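Local structure of transcriptional regulator (Pyrococcus horikoshii, 1UDD) at residues N48-L53 against R77-V82; R55-I60 against I73-D78. The protein is of unknown function but is a helical protein of the TenA/THI-4/PQQC family, assembled from four copies of the chain. All blocks are in the same frame, centred on the assembly; numbering follows the deposited sequence.

How the contacts relate
Along the chain, helix 36-63 supplies first Asn48-Leu53 (contact 1) and then Arg55-Ile60 (contact 2). A short turn reverses the direction, and helix 68-79 runs back beside it, bringing Ile73-Asp78 into contact 2 and Arg77-Val82 into contact 1. Contact 2 closes the inner loop, with 12 residues between its segments, and contact 1 the outer one, with 23. The two returning segments share Arg77 and Asp78, so they overlap there. The two contacts, their centres about 8 Å apart, zip up an antiparallel helical hairpin from near its turn to the end of helix 68-79, where helix 82-93 takes over. Both also adjoin the second subunit.

Contact 1. Residues N48-L53 against R77-V82; sequences NYLVGL and RDEVTV
Leu50 reaches across from helix 36-63 to the last turn of helix 68-79, its CA 6.5 Å from the CA of Glu79. Its side chain is fully extended, with CG pointing opposite the backbone N (chi1 179°), and this carries the branch end past Glu79; the two side chains run antiparallel alongside each other. Methyl CD2 of Leu50 settles 3.6 Å from the carbonyl O of Glu79, and the same methyl lies 3.8 Å from CG1 of Val80. A branched apolar side chain suits this place, since it presents hydrocarbon to Glu79 O, to Val80 and also to Val84 and Tyr87 of helix 82-93.

Nearly one turn further on, Leu53 offers CD2 to the carboxylate of Glu79, with OE1 3.5 Å from that methyl. Glu79 sets out toward helix 36-63 and bends at chi2 (-54°), which brings OE1 of its acid group near both Leu53 CD2 and Leu50 CG. These are contacts of the acid with hydrocarbon, not polar bonds. Leu53 also meets Cys136 and Phe137 of helix 126-146.

The opposing chain departs from helical geometry at Val80. Thr81 takes the N-cap position of helix 82-93 but makes no capping bond with its side chain; instead OG1 donates backward to Arg77 O at 2.9 Å, from above the carbonyl plane. Thr81 OG1 also lies above one guanidinium face of Arg77, toward its rim, while NH1 of that arginine bridges to Asp78 OD1 at 3.1 Å, with the acceptor close to the guanidinium plane. The joint between two helices is thereby tied on the side turned from Leu50. Packing of this sort, leucines of one long helix against the closing turn of its antiparallel neighbour, belongs to the all-helical bundle of the TenA family.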
loop_
_atom_site.group_PDB
_atom_site.type_symbol
_atom_site.label_atom_id
_atom_site.label_comp_id
_atom_site.label_asym_id
_atom_site.label_seq_id
_atom_site.Cartn_x
_atom_site.Cartn_y
_atom_site.Cartn_z
ATOM N N ASN A 48 9.685 -12.044 15.116
ATOM C CA ASN A 48 8.708 -11.799 14.075
ATOM C C ASN A 48 7.675 -10.760 14.509
ATOM O O ASN A 48 7.135 -10.027 13.679
ATOM C CB ASN A 48 8.000 -13.093 13.712
ATOM C CG ASN A 48 7.249 -12.978 12.418
ATOM O OD1 ASN A 48 7.849 -12.722 11.374
ATOM N ND2 ASN A 48 5.928 -13.156 12.468
ATOM N N TYR A 49 7.400 -10.719 15.809
ATOM C CA TYR A 49 6.444 -9.783 16.381
ATOM C C TYR A 49 7.072 -8.387 16.335
ATOM O O TYR A 49 6.426 -7.409 15.954
ATOM C CB TYR A 49 6.139 -10.203 17.829
ATOM C CG TYR A 49 4.925 -9.549 18.476
ATOM C CD1 TYR A 49 4.082 -10.291 19.313
ATOM C CD2 TYR A 49 4.650 -8.191 18.306
ATOM C CE1 TYR A 49 2.998 -9.698 19.967
ATOM C CE2 TYR A 49 3.566 -7.588 18.959
ATOM C CZ TYR A 49 2.750 -8.350 19.786
ATOM O OH TYR A 49 1.706 -7.758 20.458
ATOM N N LEU A 50 8.343 -8.323 16.713
ATOM C CA LEU A 50 9.114 -7.087 16.737
ATOM C C LEU A 50 9.161 -6.479 15.333
ATOM O O LEU A 50 8.921 -5.277 15.150
ATOM C CB LEU A 50 10.522 -7.407 17.244
ATOM C CG LEU A 50 11.603 -6.340 17.364
ATOM C CD1 LEU A 50 12.833 -6.971 18.002
ATOM C CD2 LEU A 50 11.947 -5.765 16.001
ATOM N N VAL A 51 9.480 -7.315 14.346
ATOM C CA VAL A 51 9.542 -6.871 12.966
ATOM C C VAL A 51 8.133 -6.482 12.473
ATOM O O VAL A 51 7.944 -5.418 11.889
ATOM C CB VAL A 51 10.143 -7.990 12.043
ATOM C CG1 VAL A 51 10.074 -7.567 10.576
ATOM C CG2 VAL A 51 11.595 -8.259 12.425
ATOM N N GLY A 52 7.147 -7.335 12.733
ATOM C CA GLY A 52 5.785 -7.064 12.289
ATOM C C GLY A 52 5.188 -5.780 12.848
ATOM O O GLY A 52 4.480 -5.047 12.142
ATOM N N LEU A 53 5.445 -5.513 14.122
ATOM C CA LEU A 53 4.939 -4.299 14.755
ATOM C C LEU A 53 5.574 -3.115 14.026
ATOM O O LEU A 53 4.933 -2.098 13.775
ATOM C CB LEU A 53 5.332 -4.281 16.228
ATOM C CG LEU A 53 4.547 -3.399 17.202
ATOM C CD1 LEU A 53 3.097 -3.868 17.247
ATOM C CD2 LEU A 53 5.177 -3.487 18.607
ATOM N N ARG A 77 10.988 3.207 14.616
ATOM C CA ARG A 77 12.451 3.224 14.670
ATOM C C ARG A 77 12.950 2.597 15.978
ATOM O O ARG A 77 13.855 1.773 15.967
ATOM C CB ARG A 77 12.950 4.670 14.522
ATOM C CG ARG A 77 14.456 4.848 14.583
ATOM C CD ARG A 77 14.898 5.117 16.007
ATOM N NE ARG A 77 16.324 5.399 16.094
ATOM C CZ ARG A 77 16.927 5.841 17.192
ATOM N NH1 ARG A 77 16.227 6.052 18.299
ATOM N NH2 ARG A 77 18.232 6.079 17.182
ATOM N N ASP A 78 12.335 2.971 17.096
ATOM C CA ASP A 78 12.713 2.421 18.387
ATOM C C ASP A 78 12.470 0.925 18.457
ATOM O O ASP A 78 13.224 0.208 19.111
ATOM C CB ASP A 78 11.944 3.107 19.504
ATOM C CG ASP A 78 12.399 4.525 19.729
ATOM O OD1 ASP A 78 13.385 4.950 19.085
ATOM O OD2 ASP A 78 11.770 5.213 20.554
ATOM N N GLU A 79 11.419 0.446 17.802
ATOM C CA GLU A 79 11.143 -0.988 17.818
ATOM C C GLU A 79 12.318 -1.756 17.248
ATOM O O GLU A 79 12.707 -2.782 17.787
ATOM C CB GLU A 79 9.919 -1.354 16.974
ATOM C CG GLU A 79 8.616 -1.480 17.733
ATOM C CD GLU A 79 8.692 -2.445 18.897
ATOM O OE1 GLU A 79 8.706 -3.683 18.697
ATOM O OE2 GLU A 79 8.740 -1.948 20.028
ATOM N N VAL A 80 12.878 -1.266 16.148
ATOM C CA VAL A 80 13.983 -1.968 15.501
ATOM C C VAL A 80 15.388 -1.510 15.844
ATOM O O VAL A 80 16.338 -1.894 15.186
ATOM C CB VAL A 80 13.811 -1.974 13.969
ATOM C CG1 VAL A 80 12.735 -2.965 13.588
ATOM C CG2 VAL A 80 13.462 -0.585 13.471
ATOM N N THR A 81 15.531 -0.696 16.876
ATOM C CA THR A 81 16.861 -0.256 17.265
ATOM C C THR A 81 17.035 -0.469 18.763
ATOM O O THR A 81 17.613 -1.466 19.195
ATOM C CB THR A 81 17.094 1.228 16.905
ATOM O OG1 THR A 81 16.184 2.061 17.632
ATOM C CG2 THR A 81 16.878 1.440 15.425
ATOM N N VAL A 82 16.521 0.460 19.553
ATOM C CA VAL A 82 16.599 0.366 21.004
ATOM C C VAL A 82 16.064 -0.985 21.471
ATOM O O VAL A 82 16.707 -1.668 22.264
ATOM C CB VAL A 82 15.753 1.468 21.672
ATOM C CG1 VAL A 82 15.885 1.379 23.177
ATOM C CG2 VAL A 82 16.174 2.841 21.164
#

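Contact 2. Residues R55-I60 against I73-D78; sequences RALAVI and IELARD
Arg55 NH1 is gripped by two backbone carbonyls of the second subunit, those of Ser62 and Ala64, so the arginine points away from the hairpin, while Leu57 and Ala58, two and three residues on, pack within it. An arginine suits this post because its long chain can carry several N-H groups across a subunit boundary. Within the hairpin, the short segments of the two helices run nearly antiparallel, at 161° between their directions, with their axes 8.5 Å apart at closest approach.

A small side chain on one helix suits this spacing. Ala76 points its single methyl at helix 36-63, where its CB lies 3.7 Å from CB of Leu57. The two backbones come nearest at the same pair, CA of Leu57 standing 5.5 Å from CA of Ala76. Ala58 extends the contact, its backbone N 4.3 Å from CB of Ala76; it packs on Ala58 of the second subunit as well.

Leu57 carries most of the remaining packing. A chi1 of -76° swings CG opposite the carbonyl carbon, and this lays CD1 over the backbone of the facing helix, 3.9 Å from CA of Ala76. The same methyl comes 4.1 Å from CG of Leu75, and the other one, CD2, meets Leu75 CD2 at 4.2 Å. Leu75 slants across Leu57 at an angle, branch against branch, and Leu133 of helix 126-146 packs on Leu57 too.

Charges gather on a different side of helix 68-79. Glu74 OE1 forms a salt bridge with Arg77 NE of the second subunit, and Arg77 NE repays it with Glu74 OE1 of that subunit. The contact inside the hairpin is thus apolar, held by van der Waals packing of alanine and leucine, whereas the boundary with the hairpin of the second subunit mixes apolar packing with these salt bridges and the hydrogen bonds of Arg55.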
loop_
_atom_site.group_PDB
_atom_site.type_symbol
_atom_site.label_atom_id
_atom_site.label_comp_id
_atom_site.label_asym_id
_atom_site.label_seq_id
_atom_site.Cartn_x
_atom_site.Cartn_y
_atom_site.Cartn_z
ATOM N N ARG A 55 6.710 -3.011 10.829
ATOM C CA ARG A 55 6.151 -2.851 9.488
ATOM C C ARG A 55 4.830 -2.123 9.525
ATOM O O ARG A 55 4.584 -1.234 8.708
ATOM C CB ARG A 55 5.902 -4.202 8.795
ATOM C CG ARG A 55 7.135 -4.890 8.270
ATOM C CD ARG A 55 6.804 -6.198 7.513
ATOM N NE ARG A 55 7.993 -7.036 7.510
ATOM C CZ ARG A 55 9.067 -6.775 6.783
ATOM N NH1 ARG A 55 9.072 -5.716 5.987
ATOM N NH2 ARG A 55 10.157 -7.524 6.913
ATOM N N ALA A 56 3.963 -2.508 10.460
ATOM C CA ALA A 56 2.651 -1.875 10.533
ATOM C C ALA A 56 2.788 -0.400 10.922
ATOM O O ALA A 56 2.096 0.459 10.364
ATOM C CB ALA A 56 1.738 -2.636 11.522
ATOM N N LEU A 57 3.693 -0.101 11.853
ATOM C CA LEU A 57 3.890 1.287 12.249
ATOM C C LEU A 57 4.394 2.116 11.080
ATOM O O LEU A 57 3.992 3.275 10.921
ATOM C CB LEU A 57 4.874 1.394 13.412
ATOM C CG LEU A 57 4.257 0.997 14.763
ATOM C CD1 LEU A 57 5.357 0.801 15.815
ATOM C CD2 LEU A 57 3.262 2.049 15.191
ATOM N N ALA A 58 5.262 1.521 10.255
ATOM C CA ALA A 58 5.804 2.242 9.111
ATOM C C ALA A 58 4.662 2.602 8.142
ATOM O O ALA A 58 4.572 3.734 7.683
ATOM C CB ALA A 58 6.869 1.394 8.397
ATOM N N VAL A 59 3.795 1.644 7.830
ATOM C CA VAL A 59 2.681 1.940 6.923
ATOM C C VAL A 59 1.770 3.031 7.517
ATOM O O VAL A 59 1.409 3.994 6.836
ATOM C CB VAL A 59 1.842 0.685 6.622
ATOM C CG1 VAL A 59 0.632 1.068 5.793
ATOM C CG2 VAL A 59 2.693 -0.342 5.890
ATOM N N ILE A 60 1.397 2.893 8.783
ATOM C CA ILE A 60 0.558 3.920 9.399
ATOM C C ILE A 60 1.257 5.282 9.277
ATOM O O ILE A 60 0.649 6.279 8.863
ATOM C CB ILE A 60 0.291 3.623 10.888
ATOM C CG1 ILE A 60 -0.527 2.340 11.020
ATOM C CG2 ILE A 60 -0.453 4.808 11.533
ATOM C CD1 ILE A 60 -0.799 1.948 12.450
ATOM N N ILE A 73 6.911 7.285 13.191
ATOM C CA ILE A 73 8.127 6.711 12.622
ATOM C C ILE A 73 9.171 6.522 13.741
ATOM O O ILE A 73 9.976 5.593 13.696
ATOM C CB ILE A 73 8.695 7.611 11.498
ATOM C CG1 ILE A 73 9.725 6.843 10.671
ATOM C CG2 ILE A 73 9.345 8.837 12.086
ATOM C CD1 ILE A 73 9.132 5.691 9.847
ATOM N N GLU A 74 9.138 7.397 14.746
ATOM C CA GLU A 74 10.063 7.332 15.884
ATOM C C GLU A 74 9.823 6.053 16.670
ATOM O O GLU A 74 10.762 5.390 17.135
ATOM C CB GLU A 74 9.840 8.521 16.821
ATOM C CG GLU A 74 10.702 8.497 18.102
ATOM C CD GLU A 74 12.177 8.785 17.813
ATOM O OE1 GLU A 74 12.445 9.560 16.875
ATOM O OE2 GLU A 74 13.063 8.255 18.524
ATOM N N LEU A 75 8.542 5.727 16.823
ATOM C CA LEU A 75 8.110 4.537 17.536
ATOM C C LEU A 75 8.523 3.295 16.731
ATOM O O LEU A 75 8.950 2.277 17.296
ATOM C CB LEU A 75 6.588 4.594 17.700
ATOM C CG LEU A 75 5.853 3.720 18.714
ATOM C CD1 LEU A 75 6.420 3.951 20.114
ATOM C CD2 LEU A 75 4.362 4.076 18.677
ATOM N N ALA A 76 8.395 3.384 15.409
ATOM C CA ALA A 76 8.761 2.268 14.544
ATOM C C ALA A 76 10.272 2.085 14.619
ATOM O O ALA A 76 10.766 0.962 14.679
ATOM C CB ALA A 76 8.341 2.550 13.109
ATOM N N ARG A 77 10.988 3.207 14.616
ATOM C CA ARG A 77 12.451 3.224 14.670
ATOM C C ARG A 77 12.950 2.597 15.978
ATOM O O ARG A 77 13.855 1.773 15.967
ATOM C CB ARG A 77 12.950 4.670 14.522
ATOM C CG ARG A 77 14.456 4.848 14.583
ATOM C CD ARG A 77 14.898 5.117 16.007
ATOM N NE ARG A 77 16.324 5.399 16.094
ATOM C CZ ARG A 77 16.927 5.841 17.192
ATOM N NH1 ARG A 77 16.227 6.052 18.299
ATOM N NH2 ARG A 77 18.232 6.079 17.182
ATOM N N ASP A 78 12.335 2.971 17.096
ATOM C CA ASP A 78 12.713 2.421 18.387
ATOM C C ASP A 78 12.470 0.925 18.457
ATOM O O ASP A 78 13.224 0.208 19.111
ATOM C CB ASP A 78 11.944 3.107 19.504
ATOM C CG ASP A 78 12.399 4.525 19.729
ATOM O OD1 ASP A 78 13.385 4.950 19.085
ATOM O OD2 ASP A 78 11.770 5.213 20.554
#